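Side-chain contacts in Hen1 (Anabaena variabilis, PDB 3JWH), which probably transfers a methyl group from S-adenosyl-L-methionine to the 2'-oxygen of the 3'-terminal nucleotide of RNA: residues A[20-25]-A[44-49]; A[169-174]-A[186-191]. All coordinates share one frame; numbering follows the deposited sequence.

Contact 1 of 2, residues A[20-25]-A[44-49]; sequences GVVAAL and LKILLK
Leu25 N donates to Val21 O at 3.0 Å, an ordinary helical bond, and nothing polar spans the gap from here to helix 44-49. The bond belongs to the helical turn that carries Val22 and Leu25, whose methyl groups meet the other helix. The short axes of 20-25 and 44-49 stay 11.2 Å apart at their closest and cross at -44°; Val22 and Leu47, whose CA atoms are nearest, are still 7.8 Å apart. With such a separation only the outer branches of the side chains meet, and the summed buried area is a modest 134 Å².

Val22 is the first point of contact. Its CG1 lies anti to the backbone N (chi1 176°), which leaves CG2 as the branch that faces the second helix. That methyl rests against Ile46 CG2 at 3.8 Å, the two side chains meeting at a slant. The same Val22 CG2 lies 4.3 Å from Leu47 CD2. Leu47 starts along a CB bond aimed neither at nor away from its partner helix, yet the end of its side chain comes nearer, and with CD1 anti to CA (chi2 -173°) the other methyl, CD2, makes the contact. Leu25 CD1 meets Leu47 CD2 at 4.1 Å, these side chains running nearly perpendicular. Leu47 CD2 therefore touches both Val22 and Leu25, residues about one turn apart on the first helix.

On the side facing the sheet, Leu25 and Leu47 both touch Val33 of strand 32-36, evidence that the two helices share one face of the sheet; Leu25 continues onto Ile137. The Ile46 side chain is about 8 Å from the bound S-adenosyl-L-homocysteine. Neighbouring helices layered on the parallel part of a mixed seven-stranded sheet, near the bound S-adenosyl-L-homocysteine, are characteristic of the Rossmann-like methyltransferase fold.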
ATOM      1  N   GLY A  20      -7.886   1.232  -7.885  1.00 26.82           N
ATOM      2  CA  GLY A  20      -8.552   0.993  -6.620  1.00 26.58           C
ATOM      3  C   GLY A  20      -7.883   1.717  -5.469  1.00 22.83           C
ATOM      4  O   GLY A  20      -8.560   2.216  -4.580  1.00 20.42           O
ATOM      5  N   VAL A  21      -6.554   1.770  -5.481  1.00 24.45           N
ATOM      6  CA  VAL A  21      -5.802   2.438  -4.418  1.00 24.08           C
ATOM      7  C   VAL A  21      -5.944   3.955  -4.537  1.00 23.45           C
ATOM      8  O   VAL A  21      -6.230   4.638  -3.554  1.00 24.12           O
ATOM      9  CB  VAL A  21      -4.300   2.060  -4.468  1.00 23.34           C
ATOM     10  CG1 VAL A  21      -3.536   2.828  -3.417  1.00 23.69           C
ATOM     11  CG2 VAL A  21      -4.128   0.575  -4.247  1.00 21.54           C
ATOM     12  N   VAL A  22      -5.763   4.481  -5.747  1.00 24.04           N
ATOM     13  CA  VAL A  22      -5.886   5.917  -5.954  1.00 26.03           C
ATOM     14  C   VAL A  22      -7.270   6.393  -5.556  1.00 27.05           C
ATOM     15  O   VAL A  22      -7.426   7.456  -4.952  1.00 27.29           O
ATOM     16  CB  VAL A  22      -5.637   6.292  -7.423  1.00 26.38           C
ATOM     17  CG1 VAL A  22      -5.864   7.773  -7.633  1.00 25.73           C
ATOM     18  CG2 VAL A  22      -4.226   5.917  -7.810  1.00 27.14           C
ATOM     19  N   ALA A  23      -8.276   5.593  -5.910  1.00 27.89           N
ATOM     20  CA  ALA A  23      -9.663   5.913  -5.591  1.00 27.89           C
ATOM     21  C   ALA A  23      -9.867   5.974  -4.075  1.00 26.79           C
ATOM     22  O   ALA A  23     -10.525   6.876  -3.561  1.00 25.90           O
ATOM     23  CB  ALA A  23     -10.590   4.864  -6.210  1.00 24.94           C
ATOM     24  N   ALA A  24      -9.306   5.016  -3.350  1.00 26.39           N
ATOM     25  CA  ALA A  24      -9.460   5.029  -1.899  1.00 28.36           C
ATOM     26  C   ALA A  24      -8.756   6.240  -1.271  1.00 27.19           C
ATOM     27  O   ALA A  24      -9.283   6.857  -0.351  1.00 29.10           O
ATOM     28  CB  ALA A  24      -8.928   3.730  -1.299  1.00 30.24           C
ATOM     29  N   LEU A  25      -7.568   6.574  -1.771  1.00 26.11           N
ATOM     30  CA  LEU A  25      -6.823   7.720  -1.259  1.00 23.58           C
ATOM     31  C   LEU A  25      -7.634   8.992  -1.405  1.00 25.44           C
ATOM     32  O   LEU A  25      -7.753   9.787  -0.466  1.00 22.72           O
ATOM     33  CB  LEU A  25      -5.501   7.876  -2.012  1.00 19.65           C
ATOM     34  CG  LEU A  25      -4.432   6.834  -1.666  1.00 19.67           C
ATOM     35  CD1 LEU A  25      -3.250   7.003  -2.566  1.00 21.93           C
ATOM     36  CD2 LEU A  25      -4.016   6.990  -0.197  1.00 19.57           C
ATOM     37  N   LEU A  44       3.890   4.976  -7.453  1.00 21.85           N
ATOM     38  CA  LEU A  44       4.539   6.293  -7.316  1.00 20.80           C
ATOM     39  C   LEU A  44       4.432   7.097  -8.628  1.00 19.99           C
ATOM     40  O   LEU A  44       4.262   8.312  -8.598  1.00 18.96           O
ATOM     41  CB  LEU A  44       6.024   6.150  -6.926  1.00 18.27           C
ATOM     42  CG  LEU A  44       6.445   5.462  -5.614  1.00 17.78           C
ATOM     43  CD1 LEU A  44       7.956   5.547  -5.517  1.00 20.60           C
ATOM     44  CD2 LEU A  44       5.795   6.105  -4.382  1.00 14.46           C
ATOM     45  N   LYS A  45       4.534   6.425  -9.772  1.00 20.90           N
ATOM     46  CA  LYS A  45       4.433   7.106 -11.068  1.00 22.95           C
ATOM     47  C   LYS A  45       3.059   7.749 -11.238  1.00 23.65           C
ATOM     48  O   LYS A  45       2.944   8.904 -11.652  1.00 26.62           O
ATOM     49  CB  LYS A  45       4.689   6.118 -12.209  1.00 24.96           C
ATOM     50  CG  LYS A  45       4.650   6.748 -13.592  1.00 27.96           C
ATOM     51  CD  LYS A  45       5.273   5.843 -14.645  1.00 29.60           C
ATOM     52  CE  LYS A  45       5.619   6.632 -15.902  1.00 33.51           C
ATOM     53  NZ  LYS A  45       6.349   5.808 -16.917  1.00 35.52           N
ATOM     54  N   ILE A  46       2.016   6.995 -10.898  1.00 24.42           N
ATOM     55  CA  ILE A  46       0.647   7.480 -10.995  1.00 25.22           C
ATOM     56  C   ILE A  46       0.341   8.643 -10.040  1.00 25.58           C
ATOM     57  O   ILE A  46      -0.368   9.568 -10.403  1.00 26.79           O
ATOM     58  CB  ILE A  46      -0.357   6.303 -10.759  1.00 27.56           C
ATOM     59  CG1 ILE A  46      -0.340   5.376 -11.979  1.00 26.45           C
ATOM     60  CG2 ILE A  46      -1.777   6.829 -10.536  1.00 27.38           C
ATOM     61  CD1 ILE A  46      -0.946   4.015 -11.728  1.00 29.14           C
ATOM     62  N   LEU A  47       0.877   8.606  -8.820  1.00 26.16           N
ATOM     63  CA  LEU A  47       0.633   9.687  -7.866  1.00 23.41           C
ATOM     64  C   LEU A  47       1.362  10.988  -8.236  1.00 23.06           C
ATOM     65  O   LEU A  47       0.809  12.082  -8.112  1.00 24.26           O
ATOM     66  CB  LEU A  47       1.074   9.261  -6.457  1.00 21.77           C
ATOM     67  CG  LEU A  47       0.426   8.037  -5.808  1.00 23.38           C
ATOM     68  CD1 LEU A  47       0.906   7.924  -4.361  1.00 19.31           C
ATOM     69  CD2 LEU A  47      -1.099   8.157  -5.860  1.00 17.97           C
ATOM     70  N   LEU A  48       2.609  10.864  -8.676  1.00 24.81           N
ATOM     71  CA  LEU A  48       3.423  12.021  -9.035  1.00 23.87           C
ATOM     72  C   LEU A  48       2.814  12.784 -10.212  1.00 25.91           C
ATOM     73  O   LEU A  48       2.842  14.018 -10.254  1.00 24.62           O
ATOM     74  CB  LEU A  48       4.837  11.570  -9.412  1.00 22.67           C
ATOM     75  CG  LEU A  48       6.063  12.301  -8.834  1.00 26.49           C
ATOM     76  CD1 LEU A  48       7.171  12.282  -9.892  1.00 21.73           C
ATOM     77  CD2 LEU A  48       5.737  13.733  -8.430  1.00 21.17           C
ATOM     78  N   LYS A  49       2.272  12.042 -11.166  1.00 27.90           N
ATOM     79  CA  LYS A  49       1.651  12.627 -12.354  1.00 30.16           C
ATOM     80  C   LYS A  49       0.365  13.352 -12.009  1.00 28.44           C
ATOM     81  O   LYS A  49      -0.004  14.298 -12.683  1.00 31.24           O
ATOM     82  CB  LYS A  49       1.331  11.543 -13.394  1.00 31.15           C
ATOM     83  CG  LYS A  49       2.540  10.923 -14.056  1.00 36.85           C
ATOM     84  CD  LYS A  49       2.134   9.813 -15.028  1.00 42.31           C
ATOM     85  CE  LYS A  49       1.453   8.663 -14.298  1.00 44.37           C
ATOM     86  NZ  LYS A  49       1.101   7.529 -15.198  1.00 46.74           N
TER

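Contact 2 of 2, residues A[169-174]-A[186-191]; sequences SQFQNW and VQFQPI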
ATOM      1  N   SER A 169     -10.072 -15.414   4.243  1.00 38.08           N
ATOM      2  CA  SER A 169     -10.265 -15.580   5.672  1.00 38.10           C
ATOM      3  C   SER A 169      -9.028 -15.108   6.423  1.00 37.73           C
ATOM      4  O   SER A 169      -9.126 -14.318   7.358  1.00 38.59           O
ATOM      5  CB  SER A 169     -10.536 -17.054   5.991  1.00 38.57           C
ATOM      6  OG  SER A 169     -10.688 -17.253   7.387  1.00 41.79           O
ATOM      7  N   GLN A 170      -7.866 -15.598   6.004  1.00 35.87           N
ATOM      8  CA  GLN A 170      -6.614 -15.223   6.633  1.00 35.11           C
ATOM      9  C   GLN A 170      -6.402 -13.710   6.614  1.00 34.58           C
ATOM     10  O   GLN A 170      -6.074 -13.115   7.643  1.00 35.17           O
ATOM     11  CB  GLN A 170      -5.454 -15.939   5.942  1.00 35.52           C
ATOM     12  CG  GLN A 170      -5.394 -17.420   6.302  1.00 36.58           C
ATOM     13  CD  GLN A 170      -4.386 -18.210   5.486  1.00 39.06           C
ATOM     14  OE1 GLN A 170      -4.125 -19.383   5.781  1.00 41.47           O
ATOM     15  NE2 GLN A 170      -3.819 -17.584   4.458  1.00 36.24           N
ATOM     16  N   PHE A 171      -6.604 -13.096   5.454  1.00 32.21           N
ATOM     17  CA  PHE A 171      -6.443 -11.659   5.296  1.00 29.95           C
ATOM     18  C   PHE A 171      -7.389 -10.875   6.197  1.00 31.58           C
ATOM     19  O   PHE A 171      -6.978  -9.920   6.864  1.00 30.38           O
ATOM     20  CB  PHE A 171      -6.706 -11.243   3.851  1.00 27.45           C
ATOM     21  CG  PHE A 171      -6.482  -9.778   3.595  1.00 22.55           C
ATOM     22  CD1 PHE A 171      -5.224  -9.204   3.803  1.00 19.00           C
ATOM     23  CD2 PHE A 171      -7.519  -8.972   3.150  1.00 22.17           C
ATOM     24  CE1 PHE A 171      -5.014  -7.847   3.566  1.00 18.26           C
ATOM     25  CE2 PHE A 171      -7.320  -7.611   2.909  1.00 20.70           C
ATOM     26  CZ  PHE A 171      -6.063  -7.049   3.117  1.00 19.85           C
ATOM     27  N   GLN A 172      -8.660 -11.265   6.200  1.00 31.19           N
ATOM     28  CA  GLN A 172      -9.645 -10.578   7.017  1.00 32.79           C
ATOM     29  C   GLN A 172      -9.457 -10.761   8.520  1.00 30.90           C
ATOM     30  O   GLN A 172      -9.780  -9.865   9.294  1.00 31.47           O
ATOM     31  CB  GLN A 172     -11.063 -10.967   6.579  1.00 34.38           C
ATOM     32  CG  GLN A 172     -11.506 -10.145   5.373  1.00 37.58           C
ATOM     33  CD  GLN A 172     -12.905 -10.447   4.884  1.00 39.50           C
ATOM     34  OE1 GLN A 172     -13.866 -10.443   5.655  1.00 41.06           O
ATOM     35  NE2 GLN A 172     -13.031 -10.688   3.581  1.00 40.56           N
ATOM     36  N   ASN A 173      -8.925 -11.901   8.939  1.00 30.44           N
ATOM     37  CA  ASN A 173      -8.680 -12.127  10.361  1.00 30.02           C
ATOM     38  C   ASN A 173      -7.477 -11.276  10.754  1.00 28.53           C
ATOM     39  O   ASN A 173      -7.425 -10.713  11.848  1.00 28.64           O
ATOM     40  CB  ASN A 173      -8.355 -13.597  10.651  1.00 31.74           C
ATOM     41  CG  ASN A 173      -9.536 -14.523  10.418  1.00 36.89           C
ATOM     42  OD1 ASN A 173     -10.707 -14.121  10.514  1.00 36.76           O
ATOM     43  ND2 ASN A 173      -9.232 -15.790  10.132  1.00 39.55           N
ATOM     44  N   TRP A 174      -6.502 -11.207   9.853  1.00 27.39           N
ATOM     45  CA  TRP A 174      -5.298 -10.424  10.078  1.00 24.90           C
ATOM     46  C   TRP A 174      -5.692  -8.973  10.303  1.00 24.81           C
ATOM     47  O   TRP A 174      -5.241  -8.347  11.264  1.00 25.77           O
ATOM     48  CB  TRP A 174      -4.360 -10.498   8.872  1.00 23.60           C
ATOM     49  CG  TRP A 174      -3.213  -9.525   8.972  1.00 23.05           C
ATOM     50  CD1 TRP A 174      -2.106  -9.639   9.778  1.00 20.80           C
ATOM     51  CD2 TRP A 174      -3.113  -8.244   8.336  1.00 21.03           C
ATOM     52  NE1 TRP A 174      -1.336  -8.504   9.689  1.00 21.99           N
ATOM     53  CE2 TRP A 174      -1.930  -7.629   8.814  1.00 20.78           C
ATOM     54  CE3 TRP A 174      -3.908  -7.554   7.413  1.00 20.25           C
ATOM     55  CZ2 TRP A 174      -1.527  -6.349   8.400  1.00 21.32           C
ATOM     56  CZ3 TRP A 174      -3.504  -6.279   6.998  1.00 19.58           C
ATOM     57  CH2 TRP A 174      -2.327  -5.692   7.494  1.00 18.56           C
ATOM     58  N   VAL A 186     -11.564  -1.085  10.095  1.00 25.37           N
ATOM     59  CA  VAL A 186     -11.258  -1.517   8.745  1.00 25.40           C
ATOM     60  C   VAL A 186     -12.484  -1.755   7.863  1.00 28.64           C
ATOM     61  O   VAL A 186     -13.553  -2.121   8.348  1.00 27.90           O
ATOM     62  CB  VAL A 186     -10.420  -2.818   8.812  1.00 23.77           C
ATOM     63  CG1 VAL A 186     -11.303  -3.979   9.275  1.00 22.82           C
ATOM     64  CG2 VAL A 186      -9.769  -3.104   7.481  1.00 22.93           C
ATOM     65  N   GLN A 187     -12.313  -1.530   6.567  1.00 30.58           N
ATOM     66  CA  GLN A 187     -13.365  -1.755   5.582  1.00 32.67           C
ATOM     67  C   GLN A 187     -12.728  -2.565   4.461  1.00 32.53           C
ATOM     68  O   GLN A 187     -11.614  -2.269   4.029  1.00 30.80           O
ATOM     69  CB  GLN A 187     -13.886  -0.432   5.011  1.00 35.47           C
ATOM     70  CG  GLN A 187     -14.977   0.230   5.833  1.00 41.30           C
ATOM     71  CD  GLN A 187     -16.204  -0.649   5.974  1.00 47.13           C
ATOM     72  OE1 GLN A 187     -16.768  -1.115   4.976  1.00 49.43           O
ATOM     73  NE2 GLN A 187     -16.630  -0.884   7.216  1.00 48.89           N
ATOM     74  N   PHE A 188     -13.412  -3.606   4.006  1.00 32.09           N
ATOM     75  CA  PHE A 188     -12.881  -4.413   2.924  1.00 33.00           C
ATOM     76  C   PHE A 188     -13.525  -4.002   1.613  1.00 34.45           C
ATOM     77  O   PHE A 188     -14.699  -3.642   1.572  1.00 34.56           O
ATOM     78  CB  PHE A 188     -13.097  -5.887   3.224  1.00 32.05           C
ATOM     79  CG  PHE A 188     -12.417  -6.334   4.479  1.00 32.70           C
ATOM     80  CD1 PHE A 188     -11.033  -6.472   4.524  1.00 29.90           C
ATOM     81  CD2 PHE A 188     -13.156  -6.577   5.634  1.00 31.55           C
ATOM     82  CE1 PHE A 188     -10.398  -6.847   5.705  1.00 31.49           C
ATOM     83  CE2 PHE A 188     -12.532  -6.949   6.810  1.00 29.41           C
ATOM     84  CZ  PHE A 188     -11.150  -7.085   6.848  1.00 30.24           C
ATOM     85  N   GLN A 189     -12.732  -4.021   0.549  1.00 37.67           N
ATOM     86  CA  GLN A 189     -13.194  -3.619  -0.771  1.00 42.51           C
ATOM     87  C   GLN A 189     -12.410  -4.355  -1.847  1.00 45.06           C
ATOM     88  O   GLN A 189     -11.378  -3.867  -2.305  1.00 45.94           O
ATOM     89  CB  GLN A 189     -12.988  -2.113  -0.953  1.00 43.27           C
ATOM     90  CG  GLN A 189     -13.805  -1.233  -0.013  1.00 47.63           C
ATOM     91  CD  GLN A 189     -13.201   0.154   0.180  1.00 48.65           C
ATOM     92  OE1 GLN A 189     -12.759   0.798  -0.777  1.00 46.86           O
ATOM     93  NE2 GLN A 189     -13.186   0.623   1.428  1.00 49.33           N
ATOM     94  N   PRO A 190     -12.878  -5.540  -2.264  1.00 48.29           N
ATOM     95  CA  PRO A 190     -12.145  -6.272  -3.304  1.00 50.03           C
ATOM     96  C   PRO A 190     -12.051  -5.414  -4.563  1.00 50.93           C
ATOM     97  O   PRO A 190     -12.951  -4.625  -4.846  1.00 50.24           O
ATOM     98  CB  PRO A 190     -12.995  -7.529  -3.504  1.00 49.65           C
ATOM     99  CG  PRO A 190     -14.377  -7.046  -3.207  1.00 49.78           C
ATOM    100  CD  PRO A 190     -14.156  -6.209  -1.961  1.00 49.65           C
ATOM    101  N   ILE A 191     -10.963  -5.549  -5.312  1.00 52.75           N
ATOM    102  CA  ILE A 191     -10.809  -4.744  -6.512  1.00 55.64           C
ATOM    103  C   ILE A 191     -10.999  -5.535  -7.803  1.00 57.94           C
ATOM    104  O   ILE A 191     -11.368  -4.967  -8.832  1.00 58.45           O
ATOM    105  CB  ILE A 191      -9.435  -4.018  -6.524  1.00 56.25           C
ATOM    106  CG1 ILE A 191      -8.291  -5.016  -6.692  1.00 55.79           C
ATOM    107  CG2 ILE A 191      -9.256  -3.241  -5.226  1.00 55.44           C
ATOM    108  CD1 ILE A 191      -8.030  -5.429  -8.135  1.00 57.94           C
TER
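Helix 168-181 packs beside strand 184-188, the edge strand of the sheet, through Gln172 and Phe188, a CH-pi contact. Gln172 CG stands over the centre of the Phe188 ring, 3.5 Å from the centroid and 14° off the ring normal; its nearest ring atom is Phe188 CZ at 3.4 Å. Because the glutamine chain is extended beyond CG (chi2 -179°), its amide continues across the same ring, Gln172 CD lying 3.9 Å from Phe188 CD2. The amide and ring planes are stacked but tilted, 28° apart.

Phe171 approaches differently: Phe171 CE2 lies 4.2 Å from Phe188 CD1, at the edge of the Phe188 ring. An alanine in place of Phe188 would probably deprive Gln172 of the surface its CG and amide lie on and open a gap beside the Phe171 ring.

Phe171 itself goes deeper, against Val138 and Thr140 of strand 135-141 and Ala205 of strand 202-209, while Gln187 and Gln189 pair through their backbones with Val206 and Met204. The reversed strand 202-209, inserted between 135-141 and 184-188 with a helix packed alongside, is a hallmark of the class I methyltransferase sheet.

Both contacts lie against one sheet, 20 Å apart centre to centre: contact 1 joins two helices packed on it, contact 2 a helix and its outermost strand, 184-188. Both are partly buried. Contact 1 sits near the middle of the sheet, and two of its four touching residues are buried; in contact 2 one of three is. Chemistry follows place: aliphatic methyl groups meet in the first, whereas in the second an aromatic ring meets the side chain of partly exposed Gln172 and a second ring, Phe171. On strand 135-141, Ile137 faces the helix of contact 1 while Val138 faces that of contact 2, which fits helices on opposite sheet faces.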